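Local coordinates for geranylgeranyl pyrophosphate synthase (Corynebacterium glutamicum, PDB 3LMD), which probably joins isopentenyl diphosphate units into long polyprenyl diphosphates with the help of magnesium, as in other all-trans prenyl diphosphate synthases, at residues A[42-47]-A[81-86]; A[48-53]-A[100-105]; A[94-99]-A[155-160]; A[210-215]-A[220-225]. One frame throughout, in Å; residues are numbered along the deposited sequence.

Contact 1: residues A[42-47]-A[81-86]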
loop_
_atom_site.group_PDB
_atom_site.type_symbol
_atom_site.label_atom_id
_atom_site.label_comp_id
_atom_site.label_asym_id
_atom_site.label_seq_id
_atom_site.Cartn_x
_atom_site.Cartn_y
_atom_site.Cartn_z
ATOM N N ASP A 42 -19.209 23.196 -7.244
ATOM C CA ASP A 42 -17.930 23.882 -7.495
ATOM C C ASP A 42 -16.769 23.210 -6.763
ATOM O O ASP A 42 -15.669 23.093 -7.291
ATOM C CB ASP A 42 -17.976 25.331 -7.019
ATOM C CG ASP A 42 -18.876 26.200 -7.875
ATOM O OD1 ASP A 42 -19.410 25.689 -8.882
ATOM O OD2 ASP A 42 -19.053 27.390 -7.531
ATOM N N ALA A 43 -17.003 22.815 -5.526
ATOM C CA ALA A 43 -15.939 22.166 -4.774
ATOM C C ALA A 43 -15.663 20.753 -5.335
ATOM O O ALA A 43 -14.513 20.319 -5.330
ATOM C CB ALA A 43 -16.270 22.129 -3.288
ATOM N N MET A 44 -16.690 20.060 -5.849
ATOM C CA MET A 44 -16.477 18.741 -6.483
ATOM C C MET A 44 -15.602 18.834 -7.734
ATOM O O MET A 44 -14.848 17.901 -8.046
ATOM C CB MET A 44 -17.783 17.985 -6.785
ATOM C CG MET A 44 -18.446 17.325 -5.575
ATOM S SD MET A 44 -17.516 15.910 -4.854
ATOM C CE MET A 44 -16.491 15.381 -6.207
ATOM N N VAL A 45 -15.699 19.940 -8.466
ATOM C CA VAL A 45 -14.826 20.128 -9.635
ATOM C C VAL A 45 -13.373 20.249 -9.158
ATOM O O VAL A 45 -12.430 19.689 -9.757
ATOM C CB VAL A 45 -15.217 21.424 -10.403
ATOM C CG1 VAL A 45 -14.138 21.804 -11.444
ATOM C CG2 VAL A 45 -16.592 21.279 -11.039
ATOM N N GLN A 46 -13.171 20.998 -8.086
ATOM C CA GLN A 46 -11.842 21.162 -7.520
ATOM C C GLN A 46 -11.257 19.822 -7.009
ATOM O O GLN A 46 -10.068 19.550 -7.169
ATOM C CB GLN A 46 -11.884 22.161 -6.374
ATOM C CG GLN A 46 -12.297 23.590 -6.805
ATOM C CD GLN A 46 -12.512 24.500 -5.604
ATOM O OE1 GLN A 46 -11.563 24.871 -4.918
ATOM N NE2 GLN A 46 -13.768 24.852 -5.337
ATOM N N VAL A 47 -12.094 19.013 -6.380
ATOM C CA VAL A 47 -11.692 17.638 -6.009
ATOM C C VAL A 47 -11.291 16.840 -7.247
ATOM O O VAL A 47 -10.259 16.170 -7.269
ATOM C CB VAL A 47 -12.886 16.900 -5.345
ATOM C CG1 VAL A 47 -12.627 15.401 -5.261
ATOM C CG2 VAL A 47 -13.189 17.527 -3.973
ATOM N N PHE A 81 -19.523 13.473 0.464
ATOM C CA PHE A 81 -19.824 13.430 1.897
ATOM C C PHE A 81 -18.831 14.260 2.711
ATOM O O PHE A 81 -19.228 14.976 3.626
ATOM C CB PHE A 81 -19.879 11.981 2.414
ATOM C CG PHE A 81 -20.173 11.893 3.909
ATOM C CD1 PHE A 81 -21.199 12.645 4.474
ATOM C CD2 PHE A 81 -19.406 11.107 4.738
ATOM C CE1 PHE A 81 -21.459 12.572 5.852
ATOM C CE2 PHE A 81 -19.680 11.008 6.110
ATOM C CZ PHE A 81 -20.690 11.735 6.661
ATOM N N ALA A 82 -17.541 14.194 2.373
ATOM C CA ALA A 82 -16.534 15.020 3.066
ATOM C C ALA A 82 -16.839 16.536 2.893
ATOM O O ALA A 82 -16.665 17.349 3.835
ATOM C CB ALA A 82 -15.120 14.727 2.516
ATOM N N LEU A 83 -17.255 16.908 1.691
ATOM C CA LEU A 83 -17.590 18.319 1.413
ATOM C C LEU A 83 -18.835 18.754 2.225
ATOM O O LEU A 83 -18.844 19.836 2.814
ATOM C CB LEU A 83 -17.836 18.565 -0.086
ATOM C CG LEU A 83 -16.685 18.280 -1.085
ATOM C CD1 LEU A 83 -17.061 18.534 -2.533
ATOM C CD2 LEU A 83 -15.393 18.999 -0.758
ATOM N N LEU A 84 -19.870 17.918 2.239
ATOM C CA LEU A 84 -21.056 18.181 3.071
ATOM C C LEU A 84 -20.696 18.305 4.531
ATOM O O LEU A 84 -21.144 19.246 5.223
ATOM C CB LEU A 84 -22.132 17.099 2.834
ATOM C CG LEU A 84 -22.708 17.089 1.414
ATOM C CD1 LEU A 84 -23.602 15.871 1.195
ATOM C CD2 LEU A 84 -23.517 18.370 1.228
ATOM N N ALA A 85 -19.881 17.370 5.031
ATOM C CA ALA A 85 -19.451 17.435 6.415
ATOM C C ALA A 85 -18.735 18.744 6.712
ATOM O O ALA A 85 -18.854 19.273 7.813
ATOM C CB ALA A 85 -18.497 16.245 6.766
ATOM N N SER A 86 -17.947 19.244 5.761
ATOM C CA SER A 86 -17.197 20.480 6.000
ATOM C C SER A 86 -18.141 21.678 6.178
ATOM O O SER A 86 -17.767 22.677 6.759
ATOM C CB SER A 86 -16.185 20.771 4.876
ATOM O OG SER A 86 -16.827 21.349 3.743
#
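Helices 42-47 and 81-86 are strongly inclined to each other, with a signed crossing angle of 131° and the axes of the short segments 10.6 Å apart at closest approach; A43 and L83 are the nearest pair along the backbones. At such a spacing the backbones themselves stay apart, and one long side chain, that of L83, spans the gap. Its contribution is more than half of the 145 Å² buried here, and no hydrogen bond runs between the two segments.

Both methyls of L83 take part. CD1 lies 3.8 Å from A43 CB and also meets CG and SD of M44, midway along its chain, with SD of M44 3.5 Å from CD1 of L83. CD2 also lies near A43 CB and touches V47 CG2, 4.2 Å away, a looser fit. L83 and M44 start alike, each with CG anti to its carbonyl carbon, but L83 then runs on extended whereas M44 bends at chi2 and chi3. In the methionine chi1 sets CG, and the bend at chi2 sets SD, against the L83 methyl. A43, V47 and L83 are buried, M44 only partly.

The backbone carbonyl of L83 is itself used: S86 OG donates to L83 O at 2.7 Å, inclined 18° from the carbonyl plane, and the same hydroxyl is hydrogen-bonded to L93 N in the following loop.

The packing joins helix 34-55 to helix 77-86 in the all-helical prenyl synthase fold. Helix 95-118 closes the group, since I98 touches A43, V47 and L83, while F81 and A82 face helix 188-214.

Contact 2: residues A[48-53]-A[100-105]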
loop_
_atom_site.group_PDB
_atom_site.type_symbol
_atom_site.label_atom_id
_atom_site.label_comp_id
_atom_site.label_asym_id
_atom_site.label_seq_id
_atom_site.Cartn_x
_atom_site.Cartn_y
_atom_site.Cartn_z
ATOM N N GLU A 48 -12.152 16.845 -8.257
ATOM C CA GLU A 48 -11.853 16.138 -9.477
ATOM C C GLU A 48 -10.520 16.593 -10.108
ATOM O O GLU A 48 -9.778 15.773 -10.637
ATOM C CB GLU A 48 -12.992 16.295 -10.499
ATOM C CG GLU A 48 -14.316 15.600 -10.092
ATOM C CD GLU A 48 -14.259 14.068 -10.270
ATOM O OE1 GLU A 48 -13.170 13.535 -10.576
ATOM O OE2 GLU A 48 -15.309 13.404 -10.133
ATOM N N GLU A 49 -10.228 17.890 -10.080
ATOM C CA GLU A 49 -8.994 18.400 -10.702
ATOM C C GLU A 49 -7.777 17.882 -9.959
ATOM O O GLU A 49 -6.809 17.438 -10.580
ATOM C CB GLU A 49 -8.961 19.948 -10.738
ATOM C CG GLU A 49 -9.701 20.438 -11.989
ATOM C CD GLU A 49 -10.113 21.902 -11.954
ATOM O OE1 GLU A 49 -9.683 22.643 -11.038
ATOM O OE2 GLU A 49 -10.883 22.291 -12.866
ATOM N N LEU A 50 -7.821 17.955 -8.640
ATOM C CA LEU A 50 -6.652 17.580 -7.838
ATOM C C LEU A 50 -6.469 16.052 -7.880
ATOM O O LEU A 50 -5.349 15.542 -7.981
ATOM C CB LEU A 50 -6.757 18.136 -6.407
ATOM C CG LEU A 50 -5.639 17.706 -5.449
ATOM C CD1 LEU A 50 -4.230 18.075 -6.015
ATOM C CD2 LEU A 50 -5.819 18.262 -4.043
ATOM N N LEU A 51 -7.579 15.325 -7.825
ATOM C CA LEU A 51 -7.518 13.891 -7.984
ATOM C C LEU A 51 -6.884 13.525 -9.323
ATOM O O LEU A 51 -5.970 12.690 -9.387
ATOM C CB LEU A 51 -8.931 13.299 -7.844
ATOM C CG LEU A 51 -9.032 11.813 -8.144
ATOM C CD1 LEU A 51 -8.315 11.042 -7.023
ATOM C CD2 LEU A 51 -10.541 11.412 -8.209
ATOM N N HIS A 52 -7.356 14.122 -10.414
ATOM C CA HIS A 52 -6.785 13.774 -11.732
ATOM C C HIS A 52 -5.306 14.137 -11.759
ATOM O O HIS A 52 -4.476 13.394 -12.294
ATOM C CB HIS A 52 -7.501 14.556 -12.872
ATOM C CG HIS A 52 -6.766 14.490 -14.174
ATOM N ND1 HIS A 52 -6.718 13.343 -14.937
ATOM C CD2 HIS A 52 -6.016 15.413 -14.828
ATOM C CE1 HIS A 52 -5.980 13.565 -16.014
ATOM N NE2 HIS A 52 -5.532 14.811 -15.964
ATOM N N THR A 53 -4.944 15.270 -11.176
ATOM C CA THR A 53 -3.511 15.587 -11.117
ATOM C C THR A 53 -2.718 14.459 -10.429
ATOM O O THR A 53 -1.685 14.015 -10.923
ATOM C CB THR A 53 -3.286 16.932 -10.405
ATOM O OG1 THR A 53 -3.747 17.989 -11.275
ATOM C CG2 THR A 53 -1.835 17.150 -10.094
ATOM N N ALA A 100 -8.235 16.796 1.640
ATOM C CA ALA A 100 -8.689 15.622 2.409
ATOM C C ALA A 100 -9.670 14.742 1.624
ATOM O O ALA A 100 -9.578 13.517 1.681
ATOM C CB ALA A 100 -9.282 16.043 3.766
ATOM N N ALA A 101 -10.594 15.340 0.877
ATOM C CA ALA A 101 -11.578 14.582 0.104
ATOM C C ALA A 101 -10.879 13.776 -0.972
ATOM O O ALA A 101 -11.275 12.630 -1.271
ATOM C CB ALA A 101 -12.638 15.521 -0.533
ATOM N N VAL A 102 -9.815 14.353 -1.517
ATOM C CA VAL A 102 -9.041 13.678 -2.540
ATOM C C VAL A 102 -8.314 12.492 -1.905
ATOM O O VAL A 102 -8.242 11.417 -2.490
ATOM C CB VAL A 102 -8.055 14.636 -3.257
ATOM C CG1 VAL A 102 -7.011 13.842 -4.109
ATOM C CG2 VAL A 102 -8.839 15.673 -4.123
ATOM N N VAL A 103 -7.781 12.700 -0.705
ATOM C CA VAL A 103 -7.103 11.604 -0.013
ATOM C C VAL A 103 -8.080 10.448 0.211
ATOM O O VAL A 103 -7.735 9.281 -0.018
ATOM C CB VAL A 103 -6.508 12.083 1.325
ATOM C CG1 VAL A 103 -6.089 10.869 2.229
ATOM C CG2 VAL A 103 -5.271 12.984 1.057
ATOM N N VAL A 104 -9.293 10.763 0.660
ATOM C CA VAL A 104 -10.298 9.707 0.860
ATOM C C VAL A 104 -10.567 8.975 -0.445
ATOM O O VAL A 104 -10.601 7.730 -0.486
ATOM C CB VAL A 104 -11.607 10.261 1.457
ATOM C CG1 VAL A 104 -12.724 9.180 1.467
ATOM C CG2 VAL A 104 -11.322 10.778 2.878
ATOM N N GLU A 105 -10.779 9.722 -1.515
ATOM C CA GLU A 105 -11.088 9.063 -2.788
ATOM C C GLU A 105 -9.941 8.229 -3.353
ATOM O O GLU A 105 -10.179 7.167 -3.938
ATOM C CB GLU A 105 -11.594 10.061 -3.835
ATOM C CG GLU A 105 -11.988 9.380 -5.130
ATOM C CD GLU A 105 -13.301 8.586 -5.043
ATOM O OE1 GLU A 105 -13.896 8.476 -3.960
ATOM O OE2 GLU A 105 -13.769 8.086 -6.092
#
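E105 supplies the one flat group among the residues that touch here, and its carboxylate is not what L51 meets. The leucine's CD2 lies 4.0 Å from CG of E105, so it packs on the aliphatic stem below the acid. The acid turns to R76 instead, forming a salt bridge through OE2. The bend at chi2 (73°) turns the E105 carboxylate away from the line of its stem. E48 OE2 is bridged to the same arginine, which would be expected to offset the like charges of E48 and E105, whose OE2 atoms stand 6.9 Å apart.

Most of the remaining contact belongs to V102, which points toward residues 48-53. One branch, CG2, comes 4.0 Å from CB of L50 and also rests near CG and CD2 of that leucine, the two side chains crossing at about a right angle. Both branches reach the backbone of L51, V102 CG2 at N and V102 CG1 at CA, each 3.9 Å away. This close seating agrees with the 5.7 Å between CA atoms of L51 and V102, and with segment axes 9.3 Å apart at a signed crossing angle of -52°.

L51, V102 and E105 are buried, and no hydrogen bond links the segments. Apolar helix packing of this kind, joining helix 34-55 to helix 95-118, is what is expected in the all-helical isoprenoid synthase fold.

Contact 3: residues A[94-99]-A[155-160]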
loop_
_atom_site.group_PDB
_atom_site.type_symbol
_atom_site.label_atom_id
_atom_site.label_comp_id
_atom_site.label_asym_id
_atom_site.label_seq_id
_atom_site.Cartn_x
_atom_site.Cartn_y
_atom_site.Cartn_z
ATOM N N SER A 94 -12.832 24.478 2.108
ATOM C CA SER A 94 -11.562 25.180 1.977
ATOM C C SER A 94 -10.548 24.281 1.273
ATOM O O SER A 94 -10.856 23.127 0.948
ATOM C CB SER A 94 -11.056 25.551 3.353
ATOM O OG SER A 94 -10.879 24.367 4.121
ATOM N N GLU A 95 -9.340 24.791 1.036
ATOM C CA GLU A 95 -8.366 24.039 0.236
ATOM C C GLU A 95 -8.007 22.690 0.923
ATOM O O GLU A 95 -7.785 21.677 0.249
ATOM C CB GLU A 95 -7.106 24.893 0.022
ATOM C CG GLU A 95 -5.869 24.165 -0.486
ATOM C CD GLU A 95 -4.586 24.634 0.254
ATOM O OE1 GLU A 95 -4.701 25.306 1.312
ATOM O OE2 GLU A 95 -3.465 24.335 -0.214
ATOM N N ASN A 96 -7.910 22.694 2.245
ATOM C CA ASN A 96 -7.547 21.453 2.942
ATOM C C ASN A 96 -8.703 20.440 3.018
ATOM O O ASN A 96 -8.469 19.225 3.079
ATOM C CB ASN A 96 -6.984 21.744 4.313
ATOM C CG ASN A 96 -5.542 22.261 4.258
ATOM O OD1 ASN A 96 -4.904 22.267 3.210
ATOM N ND2 ASN A 96 -5.024 22.664 5.405
ATOM N N VAL A 97 -9.935 20.944 3.032
ATOM C CA VAL A 97 -11.126 20.092 2.872
ATOM C C VAL A 97 -11.112 19.392 1.508
ATOM O O VAL A 97 -11.346 18.185 1.418
ATOM C CB VAL A 97 -12.446 20.901 3.011
ATOM C CG1 VAL A 97 -13.654 20.030 2.653
ATOM C CG2 VAL A 97 -12.620 21.427 4.419
ATOM N N ILE A 98 -10.851 20.146 0.438
ATOM C CA ILE A 98 -10.712 19.559 -0.901
ATOM C C ILE A 98 -9.605 18.522 -0.924
ATOM O O ILE A 98 -9.764 17.443 -1.494
ATOM C CB ILE A 98 -10.323 20.625 -1.960
ATOM C CG1 ILE A 98 -11.378 21.726 -2.052
ATOM C CG2 ILE A 98 -10.089 19.998 -3.330
ATOM C CD1 ILE A 98 -12.732 21.224 -2.182
ATOM N N LYS A 99 -8.467 18.860 -0.348
ATOM C CA LYS A 99 -7.338 17.931 -0.352
ATOM C C LYS A 99 -7.627 16.642 0.469
ATOM O O LYS A 99 -7.249 15.532 0.063
ATOM C CB LYS A 99 -6.103 18.659 0.208
ATOM C CG LYS A 99 -4.793 17.951 0.036
ATOM C CD LYS A 99 -3.588 18.882 0.393
ATOM C CE LYS A 99 -3.565 20.174 -0.436
ATOM N NZ LYS A 99 -2.247 20.888 -0.366
ATOM N N SER A 155 0.895 14.574 4.037
ATOM C CA SER A 155 2.029 15.302 4.629
ATOM C C SER A 155 1.757 16.801 4.729
ATOM O O SER A 155 2.361 17.497 5.546
ATOM C CB SER A 155 3.344 15.064 3.859
ATOM O OG SER A 155 3.438 15.834 2.634
ATOM N N GLN A 156 0.836 17.293 3.907
ATOM C CA GLN A 156 0.489 18.707 3.942
ATOM C C GLN A 156 -0.732 18.945 4.828
ATOM O O GLN A 156 -1.026 20.092 5.193
ATOM C CB GLN A 156 0.227 19.239 2.522
ATOM C CG GLN A 156 1.459 19.121 1.602
ATOM C CD GLN A 156 1.204 19.759 0.249
ATOM O OE1 GLN A 156 0.233 19.415 -0.429
ATOM N NE2 GLN A 156 2.055 20.709 -0.136
ATOM N N LEU A 157 -1.429 17.875 5.194
ATOM C CA LEU A 157 -2.666 17.997 5.982
ATOM C C LEU A 157 -2.388 17.905 7.477
ATOM O O LEU A 157 -3.183 18.371 8.269
ATOM C CB LEU A 157 -3.726 16.960 5.560
ATOM C CG LEU A 157 -4.266 17.218 4.131
ATOM C CD1 LEU A 157 -5.144 16.053 3.672
ATOM C CD2 LEU A 157 -5.095 18.508 4.159
ATOM N N GLY A 158 -1.267 17.301 7.863
ATOM C CA GLY A 158 -0.902 17.280 9.278
ATOM C C GLY A 158 -0.912 15.872 9.859
ATOM O O GLY A 158 -1.514 14.956 9.291
ATOM N N THR A 159 -0.260 15.692 11.000
ATOM C CA THR A 159 -0.094 14.341 11.560
ATOM C C THR A 159 -1.390 13.729 12.065
ATOM O O THR A 159 -1.511 12.487 12.087
ATOM C CB THR A 159 0.943 14.313 12.721
ATOM O OG1 THR A 159 0.539 15.235 13.727
ATOM C CG2 THR A 159 2.299 14.701 12.235
ATOM N N ASP A 160 -2.358 14.537 12.504
ATOM C CA ASP A 160 -3.628 13.978 12.953
ATOM C C ASP A 160 -4.345 13.285 11.783
ATOM O O ASP A 160 -5.039 12.291 11.975
ATOM C CB ASP A 160 -4.506 15.068 13.576
ATOM C CG ASP A 160 -3.902 15.652 14.864
ATOM O OD1 ASP A 160 -2.948 15.056 15.425
ATOM O OD2 ASP A 160 -4.389 16.702 15.313
#
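K99 and Q156 provide the polar link: K99 NZ donates to Q156 OE1 at 2.9 Å. The donor stands 58° out of the carbonyl plane, so the amide is met from above. K99 sets out with CG anti to its backbone nitrogen, and its chain turns once, at chi3; Q156, extended beyond CG, crosses it nearly at a right angle. E95 OE2 lies 3.7 Å from K99 NZ, a long salt bridge within the first segment. Crystal neighbours touch E95, K99 and Q156, so these surface conformations may owe something to the lattice.

The backbone shapes the second segment. G158 leaves helical angles with a positive phi and takes the N-cap position of the next helix, so helices 132-157 and 159-181 of the isoprenoid synthase fold are divided there. S94 holds the N-cap position before helix 95-118.

Van der Waals packing centres on L157. Its CD2 is 3.8 Å from N96 CB and 3.6 Å from N96 O, passing beside the base of the asparagine, while its CD1 comes 4.1 Å from CG of K99. The methylenes of K99 thus pass L157 at a slant, and the ammonium goes on to Q156. H214 also touches N96 and L157, whereas S155 and T159 pack against A163 and S155 of the second subunit.

Contact 4: residues A[210-215]-A[220-225]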
loop_
_atom_site.group_PDB
_atom_site.type_symbol
_atom_site.label_atom_id
_atom_site.label_comp_id
_atom_site.label_asym_id
_atom_site.label_seq_id
_atom_site.Cartn_x
_atom_site.Cartn_y
_atom_site.Cartn_z
ATOM N N LEU A 210 -12.876 13.745 8.351
ATOM C CA LEU A 210 -11.850 14.589 7.764
ATOM C C LEU A 210 -12.442 15.880 7.199
ATOM O O LEU A 210 -11.846 16.939 7.361
ATOM C CB LEU A 210 -11.106 13.811 6.671
ATOM C CG LEU A 210 -10.138 12.735 7.236
ATOM C CD1 LEU A 210 -9.536 11.966 6.008
ATOM C CD2 LEU A 210 -9.039 13.319 8.142
ATOM N N GLY A 211 -13.578 15.783 6.515
ATOM C CA GLY A 211 -14.244 16.965 5.970
ATOM C C GLY A 211 -14.571 17.934 7.089
ATOM O O GLY A 211 -14.276 19.121 6.981
ATOM N N ALA A 212 -15.140 17.427 8.180
ATOM C CA ALA A 212 -15.506 18.289 9.303
ATOM C C ALA A 212 -14.263 18.818 10.029
ATOM O O ALA A 212 -14.200 20.002 10.383
ATOM C CB ALA A 212 -16.435 17.553 10.279
ATOM N N MET A 213 -13.278 17.953 10.267
ATOM C CA MET A 213 -12.104 18.370 11.021
ATOM C C MET A 213 -11.314 19.462 10.292
ATOM O O MET A 213 -10.894 20.453 10.915
ATOM C CB MET A 213 -11.173 17.191 11.352
ATOM C CG MET A 213 -9.945 17.618 12.238
ATOM S SD MET A 213 -8.503 18.157 11.285
ATOM C CE MET A 213 -7.861 16.464 10.967
ATOM N N HIS A 214 -11.063 19.265 9.001
ATOM C CA HIS A 214 -10.333 20.269 8.215
ATOM C C HIS A 214 -11.099 21.568 7.977
ATOM O O HIS A 214 -10.494 22.571 7.613
ATOM C CB HIS A 214 -9.778 19.708 6.901
ATOM C CG HIS A 214 -8.595 18.818 7.106
ATOM N ND1 HIS A 214 -7.363 19.304 7.481
ATOM C CD2 HIS A 214 -8.489 17.466 7.128
ATOM C CE1 HIS A 214 -6.523 18.296 7.656
ATOM N NE2 HIS A 214 -7.184 17.166 7.448
ATOM N N ALA A 215 -12.408 21.549 8.197
ATOM C CA ALA A 215 -13.197 22.772 8.147
ATOM C C ALA A 215 -13.230 23.480 9.505
ATOM O O ALA A 215 -13.850 24.553 9.645
ATOM C CB ALA A 215 -14.597 22.468 7.689
ATOM N N GLU A 220 -17.608 17.615 18.836
ATOM C CA GLU A 220 -18.854 16.861 18.887
ATOM C C GLU A 220 -19.454 16.712 17.492
ATOM O O GLU A 220 -20.051 15.691 17.173
ATOM C CB GLU A 220 -19.866 17.531 19.836
ATOM C CG GLU A 220 -19.485 17.405 21.329
ATOM C CD GLU A 220 -19.440 15.951 21.828
ATOM O OE1 GLU A 220 -18.378 15.521 22.329
ATOM O OE2 GLU A 220 -20.458 15.234 21.706
ATOM N N HIS A 221 -19.289 17.733 16.662
ATOM C CA HIS A 221 -19.854 17.694 15.333
ATOM C C HIS A 221 -18.997 16.818 14.433
ATOM O O HIS A 221 -19.534 16.076 13.619
ATOM C CB HIS A 221 -20.009 19.098 14.746
ATOM C CG HIS A 221 -20.949 19.967 15.523
ATOM N ND1 HIS A 221 -20.986 21.338 15.385
ATOM C CD2 HIS A 221 -21.885 19.654 16.450
ATOM C CE1 HIS A 221 -21.911 21.833 16.191
ATOM N NE2 HIS A 221 -22.476 20.831 16.843
ATOM N N ILE A 222 -17.683 16.907 14.595
ATOM C CA ILE A 222 -16.763 16.014 13.886
ATOM C C ILE A 222 -17.106 14.560 14.233
ATOM O O ILE A 222 -17.225 13.703 13.345
ATOM C CB ILE A 222 -15.310 16.282 14.286
ATOM C CG1 ILE A 222 -14.854 17.692 13.844
ATOM C CG2 ILE A 222 -14.363 15.204 13.709
ATOM C CD1 ILE A 222 -13.423 18.048 14.424
ATOM N N ASP A 223 -17.274 14.291 15.526
ATOM C CA ASP A 223 -17.599 12.944 15.980
ATOM C C ASP A 223 -18.950 12.470 15.427
ATOM O O ASP A 223 -19.101 11.312 15.016
ATOM C CB ASP A 223 -17.597 12.874 17.514
ATOM C CG ASP A 223 -17.579 11.444 18.024
ATOM O OD1 ASP A 223 -16.551 10.768 17.826
ATOM O OD2 ASP A 223 -18.599 10.997 18.599
ATOM N N ALA A 224 -19.944 13.357 15.432
ATOM C CA ALA A 224 -21.260 12.991 14.937
ATOM C C ALA A 224 -21.216 12.646 13.445
ATOM O O ALA A 224 -21.916 11.744 12.991
ATOM C CB ALA A 224 -22.255 14.139 15.176
ATOM N N LEU A 225 -20.444 13.405 12.667
ATOM C CA LEU A 225 -20.403 13.183 11.209
ATOM C C LEU A 225 -19.652 11.886 10.877
ATOM O O LEU A 225 -20.024 11.134 9.960
ATOM C CB LEU A 225 -19.735 14.387 10.488
ATOM C CG LEU A 225 -20.780 15.527 10.440
ATOM C CD1 LEU A 225 -20.102 16.922 10.461
ATOM C CD2 LEU A 225 -21.682 15.371 9.261
#
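Between A212 and M213 on one helix and I222 and L225 on the other no hydrogen bond passes; the shortest sound polar bond in the two segments is the helical one from A224 N to E220 O, 2.9 Å. The helices run almost antiparallel, at 166°, with the axes of the short segments 8.6 Å apart, and CA of A212 lies 5.3 Å from CA of I222.

A212 makes that closeness possible, its small side chain pointing at the opposite helix. Its CB meets CD1 of L225 at 3.7 Å and CG1 of I222 at 3.9 Å, resting between the two. I222, whose CG1 is anti to the carbonyl carbon (chi1 -65°), runs on to place CD1 3.7 Å from CA of M213. The methionine then bends away at chi2 and chi3, and its CE lies over one face of the H214 ring, 3.6 Å above the plane and near its rim. H214 is further held by a hydrogen bond between NE2 and T161 OG1.

E220 and D223 both pair with R330, away from the interface. What joins the two arms in this part of the hairpin formed by helices 188-214 and 219-246 is dispersion and shape, with no charged group taking part.

In the fold
Contacts 1 and 2 are buried and share helix 34-55, which meets helix 77-86 in one and helix 95-118 in the other; V47 touches A101 and V102 across the two. Contact 3 uses the start of helix 95-118 at the surface, where a lysine-glutamine hydrogen bond joins the apolar packing, the one side-chain bond to cross any of the four interfaces. Contact 4, partly buried, closes a hairpin between chain neighbours, whereas the others join segments at least 34 residues apart. V97 and H214 connect contacts 3 and 4, and S86 brings contact 1 against G211 and A215. All four lie away from the calcium-binding residues D115, D119, E302 and S305.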